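Local coordinates for nonstructural protein 2 (Human rotavirus C, PDB 2GU0) that forms octamers that probably bind single-stranded RNA, hydrolyse nucleoside triphosphates and help build the viral factories where the genome is replicated and packaged, at residues V80-M92 against V129-L142. Sequence-based numbering, arbitrary orientation.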
loop_
_atom_site.group_PDB
_atom_site.type_symbol
_atom_site.label_atom_id
_atom_site.label_comp_id
_atom_site.label_asym_id
_atom_site.label_seq_id
_atom_site.Cartn_x
_atom_site.Cartn_y
_atom_site.Cartn_z
ATOM N N VAL A 80 -28.001 -15.445 2.614
ATOM C CA VAL A 80 -29.308 -15.028 2.168
ATOM C C VAL A 80 -29.573 -15.492 0.731
ATOM O O VAL A 80 -30.668 -15.982 0.408
ATOM C CB VAL A 80 -29.430 -13.486 2.338
ATOM C CG1 VAL A 80 -30.193 -12.861 1.206
ATOM C CG2 VAL A 80 -30.122 -13.181 3.653
ATOM N N ASN A 81 -28.570 -15.369 -0.133
ATOM C CA ASN A 81 -28.752 -15.786 -1.516
ATOM C C ASN A 81 -28.697 -17.292 -1.700
ATOM O O ASN A 81 -29.358 -17.844 -2.566
ATOM C CB ASN A 81 -27.736 -15.095 -2.406
ATOM C CG ASN A 81 -28.157 -13.692 -2.756
ATOM O OD1 ASN A 81 -27.678 -12.723 -2.178
ATOM N ND2 ASN A 81 -29.086 -13.573 -3.693
ATOM N N LEU A 82 -27.905 -17.960 -0.876
ATOM C CA LEU A 82 -27.796 -19.404 -0.939
ATOM C C LEU A 82 -29.167 -19.986 -0.582
ATOM O O LEU A 82 -29.677 -20.880 -1.252
ATOM C CB LEU A 82 -26.743 -19.880 0.059
ATOM C CG LEU A 82 -26.592 -21.391 0.159
ATOM C CD1 LEU A 82 -25.998 -21.929 -1.128
ATOM C CD2 LEU A 82 -25.709 -21.727 1.343
ATOM N N LEU A 83 -29.769 -19.456 0.471
ATOM C CA LEU A 83 -31.066 -19.935 0.897
ATOM C C LEU A 83 -32.146 -19.710 -0.163
ATOM O O LEU A 83 -32.918 -20.618 -0.462
ATOM C CB LEU A 83 -31.447 -19.282 2.227
ATOM C CG LEU A 83 -30.502 -19.658 3.380
ATOM C CD1 LEU A 83 -30.849 -18.870 4.627
ATOM C CD2 LEU A 83 -30.591 -21.156 3.653
ATOM N N ALA A 84 -32.203 -18.518 -0.743
ATOM C CA ALA A 84 -33.199 -18.242 -1.776
ATOM C C ALA A 84 -32.989 -19.208 -2.952
ATOM O O ALA A 84 -33.866 -19.994 -3.293
ATOM C CB ALA A 84 -33.093 -16.791 -2.245
ATOM N N ASP A 85 -31.819 -19.144 -3.565
ATOM C CA ASP A 85 -31.488 -20.030 -4.673
ATOM C C ASP A 85 -31.887 -21.451 -4.344
ATOM O O ASP A 85 -32.593 -22.101 -5.107
ATOM C CB ASP A 85 -29.988 -20.015 -4.930
ATOM C CG ASP A 85 -29.524 -18.738 -5.545
ATOM O OD1 ASP A 85 -30.245 -17.727 -5.429
ATOM O OD2 ASP A 85 -28.432 -18.746 -6.143
ATOM N N THR A 86 -31.418 -21.938 -3.204
ATOM C CA THR A 86 -31.727 -23.297 -2.809
ATOM C C THR A 86 -33.228 -23.512 -2.788
ATOM O O THR A 86 -33.757 -24.251 -3.606
ATOM C CB THR A 86 -31.130 -23.620 -1.438
ATOM O OG1 THR A 86 -29.704 -23.514 -1.513
ATOM C CG2 THR A 86 -31.499 -25.030 -1.014
ATOM N N LEU A 87 -33.918 -22.854 -1.871
ATOM C CA LEU A 87 -35.357 -23.007 -1.783
ATOM C C LEU A 87 -36.069 -22.965 -3.147
ATOM O O LEU A 87 -37.024 -23.717 -3.385
ATOM C CB LEU A 87 -35.926 -21.936 -0.859
ATOM C CG LEU A 87 -35.551 -22.136 0.608
ATOM C CD1 LEU A 87 -36.112 -20.996 1.429
ATOM C CD2 LEU A 87 -36.087 -23.473 1.103
ATOM N N ASN A 88 -35.609 -22.100 -4.044
ATOM C CA ASN A 88 -36.255 -22.007 -5.339
ATOM C C ASN A 88 -36.140 -23.312 -6.106
ATOM O O ASN A 88 -37.075 -23.719 -6.800
ATOM C CB ASN A 88 -35.684 -20.851 -6.163
ATOM C CG ASN A 88 -36.108 -19.494 -5.629
ATOM O OD1 ASN A 88 -37.224 -19.329 -5.140
ATOM N ND2 ASN A 88 -35.223 -18.512 -5.734
ATOM N N MET A 89 -35.004 -23.985 -5.978
ATOM C CA MET A 89 -34.831 -25.242 -6.678
ATOM C C MET A 89 -35.792 -26.299 -6.175
ATOM O O MET A 89 -36.431 -26.990 -6.968
ATOM C CB MET A 89 -33.405 -25.737 -6.550
ATOM C CG MET A 89 -32.475 -25.056 -7.507
ATOM S SD MET A 89 -31.126 -26.143 -7.891
ATOM C CE MET A 89 -31.983 -27.431 -8.855
ATOM N N VAL A 90 -35.903 -26.428 -4.860
ATOM C CA VAL A 90 -36.817 -27.405 -4.291
ATOM C C VAL A 90 -38.184 -27.279 -4.978
ATOM O O VAL A 90 -38.967 -28.228 -5.008
ATOM C CB VAL A 90 -36.965 -27.193 -2.776
ATOM C CG1 VAL A 90 -38.026 -28.117 -2.216
ATOM C CG2 VAL A 90 -35.650 -27.462 -2.101
ATOM N N SER A 91 -38.453 -26.102 -5.536
ATOM C CA SER A 91 -39.701 -25.839 -6.237
ATOM C C SER A 91 -40.928 -26.377 -5.539
ATOM O O SER A 91 -41.764 -27.027 -6.156
ATOM C CB SER A 91 -39.645 -26.418 -7.643
ATOM O OG SER A 91 -38.745 -25.676 -8.434
ATOM N N MET A 92 -41.036 -26.113 -4.248
ATOM C CA MET A 92 -42.190 -26.565 -3.493
ATOM C C MET A 92 -43.475 -25.955 -4.085
ATOM O O MET A 92 -43.503 -24.780 -4.465
ATOM C CB MET A 92 -42.002 -26.168 -2.036
ATOM C CG MET A 92 -41.257 -24.850 -1.861
ATOM S SD MET A 92 -40.440 -24.826 -0.279
ATOM C CE MET A 92 -41.855 -24.932 0.796
ATOM N N VAL A 129 -24.622 -29.325 -7.842
ATOM C CA VAL A 129 -25.799 -28.658 -7.305
ATOM C C VAL A 129 -26.743 -29.548 -6.503
ATOM O O VAL A 129 -27.203 -29.159 -5.433
ATOM C CB VAL A 129 -26.595 -27.994 -8.438
ATOM C CG1 VAL A 129 -27.913 -27.453 -7.910
ATOM C CG2 VAL A 129 -25.772 -26.891 -9.047
ATOM N N LYS A 130 -27.040 -30.735 -7.012
ATOM C CA LYS A 130 -27.949 -31.625 -6.304
ATOM C C LYS A 130 -27.506 -31.883 -4.874
ATOM O O LYS A 130 -28.319 -31.812 -3.944
ATOM C CB LYS A 130 -28.106 -32.948 -7.062
ATOM C CG LYS A 130 -28.879 -32.805 -8.367
ATOM C CD LYS A 130 -29.486 -34.130 -8.805
ATOM C CE LYS A 130 -30.304 -33.971 -10.082
ATOM N NZ LYS A 130 -29.487 -33.415 -11.202
ATOM N N LEU A 131 -26.217 -32.181 -4.697
ATOM C CA LEU A 131 -25.669 -32.426 -3.365
ATOM C C LEU A 131 -25.748 -31.150 -2.537
ATOM O O LEU A 131 -26.110 -31.189 -1.359
ATOM C CB LEU A 131 -24.226 -32.905 -3.458
ATOM C CG LEU A 131 -24.082 -34.337 -3.971
ATOM C CD1 LEU A 131 -22.633 -34.808 -3.893
ATOM C CD2 LEU A 131 -24.968 -35.229 -3.126
ATOM N N ARG A 132 -25.427 -30.019 -3.163
ATOM C CA ARG A 132 -25.490 -28.727 -2.492
ATOM C C ARG A 132 -26.879 -28.505 -1.898
ATOM O O ARG A 132 -27.013 -28.177 -0.722
ATOM C CB ARG A 132 -25.168 -27.607 -3.477
ATOM C CG ARG A 132 -25.113 -26.223 -2.858
ATOM C CD ARG A 132 -24.160 -25.362 -3.655
ATOM N NE ARG A 132 -24.675 -25.062 -4.984
ATOM C CZ ARG A 132 -23.931 -24.965 -6.085
ATOM N NH1 ARG A 132 -22.618 -25.158 -6.033
ATOM N NH2 ARG A 132 -24.503 -24.647 -7.242
ATOM N N VAL A 133 -27.913 -28.697 -2.709
ATOM C CA VAL A 133 -29.282 -28.512 -2.239
ATOM C C VAL A 133 -29.578 -29.420 -1.046
ATOM O O VAL A 133 -30.209 -28.998 -0.077
ATOM C CB VAL A 133 -30.301 -28.793 -3.366
ATOM C CG1 VAL A 133 -31.709 -28.578 -2.862
ATOM C CG2 VAL A 133 -30.033 -27.881 -4.538
ATOM N N LYS A 134 -29.115 -30.665 -1.107
ATOM C CA LYS A 134 -29.352 -31.596 -0.004
ATOM C C LYS A 134 -28.628 -31.175 1.266
ATOM O O LYS A 134 -29.208 -31.218 2.347
ATOM C CB LYS A 134 -28.923 -33.019 -0.387
ATOM C CG LYS A 134 -30.030 -33.870 -0.977
ATOM C CD LYS A 134 -29.484 -35.142 -1.612
ATOM C CE LYS A 134 -30.573 -35.880 -2.393
ATOM N NZ LYS A 134 -30.027 -37.054 -3.126
ATOM N N ALA A 135 -27.362 -30.775 1.135
ATOM C CA ALA A 135 -26.572 -30.344 2.289
ATOM C C ALA A 135 -27.233 -29.154 2.988
ATOM O O ALA A 135 -27.313 -29.098 4.224
ATOM C CB ALA A 135 -25.154 -29.969 1.850
ATOM N N VAL A 136 -27.703 -28.207 2.184
ATOM C CA VAL A 136 -28.355 -27.020 2.705
ATOM C C VAL A 136 -29.707 -27.324 3.326
ATOM O O VAL A 136 -30.063 -26.754 4.356
ATOM C CB VAL A 136 -28.558 -25.973 1.612
ATOM C CG1 VAL A 136 -29.427 -24.849 2.138
ATOM C CG2 VAL A 136 -27.219 -25.450 1.143
ATOM N N MET A 137 -30.477 -28.204 2.699
ATOM C CA MET A 137 -31.774 -28.538 3.262
ATOM C C MET A 137 -31.553 -29.160 4.626
ATOM O O MET A 137 -32.239 -28.804 5.582
ATOM C CB MET A 137 -32.547 -29.500 2.361
ATOM C CG MET A 137 -33.076 -28.851 1.097
ATOM S SD MET A 137 -34.018 -27.348 1.425
ATOM C CE MET A 137 -35.571 -28.024 1.928
ATOM N N ILE A 138 -30.597 -30.082 4.724
ATOM C CA ILE A 138 -30.308 -30.693 6.016
ATOM C C ILE A 138 -29.991 -29.567 7.015
ATOM O O ILE A 138 -30.612 -29.474 8.072
ATOM C CB ILE A 138 -29.102 -31.680 5.939
ATOM C CG1 ILE A 138 -29.526 -32.976 5.253
ATOM C CG2 ILE A 138 -28.584 -32.000 7.324
ATOM C CD1 ILE A 138 -28.394 -33.961 5.070
ATOM N N ALA A 139 -29.053 -28.696 6.662
ATOM C CA ALA A 139 -28.665 -27.595 7.531
ATOM C C ALA A 139 -29.839 -26.714 7.975
ATOM O O ALA A 139 -29.777 -26.078 9.037
ATOM C CB ALA A 139 -27.623 -26.753 6.833
ATOM N N CYS A 140 -30.903 -26.682 7.165
ATOM C CA CYS A 140 -32.093 -25.877 7.446
ATOM C C CYS A 140 -33.186 -26.581 8.213
ATOM O O CYS A 140 -34.208 -25.974 8.522
ATOM C CB CYS A 140 -32.688 -25.345 6.152
ATOM S SG CYS A 140 -31.771 -23.972 5.492
ATOM N N ASN A 141 -32.976 -27.857 8.511
ATOM C CA ASN A 141 -33.956 -28.644 9.246
ATOM C C ASN A 141 -35.258 -28.783 8.482
ATOM O O ASN A 141 -36.331 -28.852 9.074
ATOM C CB ASN A 141 -34.221 -28.018 10.610
ATOM C CG ASN A 141 -33.006 -28.048 11.492
ATOM O OD1 ASN A 141 -32.371 -29.090 11.639
ATOM N ND2 ASN A 141 -32.664 -26.908 12.085
ATOM N N LEU A 142 -35.152 -28.827 7.160
ATOM C CA LEU A 142 -36.316 -28.973 6.307
ATOM C C LEU A 142 -36.377 -30.380 5.717
ATOM O O LEU A 142 -37.281 -30.690 4.939
ATOM C CB LEU A 142 -36.286 -27.940 5.181
ATOM C CG LEU A 142 -36.440 -26.470 5.567
ATOM C CD1 LEU A 142 -36.519 -25.622 4.296
ATOM C CD2 LEU A 142 -37.694 -26.277 6.416
#
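T86 fits its methyl against two valines of the helix at 129-139. T86 CG2 lies 3.8 Å from V136 CG1 and 4.0 Å from V133 CG1, close to where the backbones come nearest. Segments 80-90 and 129-139 cross at -109°, their axes 9.9 Å apart at closest approach.

The rest of the apolar contact spreads out from that central trio. Toward the start of helix 129-139, M89 SD sits 3.5 Å from V129 CG1 and also touches V133 CG2. Toward the other end, L82 and V136 meet tip to tip, while L83 CD2 reaches C140 SG at 3.6 Å. Beside the trio V90 CG2 packs on M137 SD, and just past the helix end L87 crosses L142 at about a right angle, CD2 to CD1. The C140 end lies near Q107, predicted to bind ATP, about 7 Å between side chains.

The polar side of T86 is handled within its own helix. Its OG1 stands beside the backbone N, anti to the carbonyl carbon (chi1 -62°), and from there donates to L82 O at 2.6 Å, 38° above the carbonyl plane and from the face opposite T86 N.

Helix 108-119 touches both segments, through L115 on L82 and I118 on R132. No hydrogen bond joins the two directly: their mutual contact is methyl and sulfur, and rests on fit of shape.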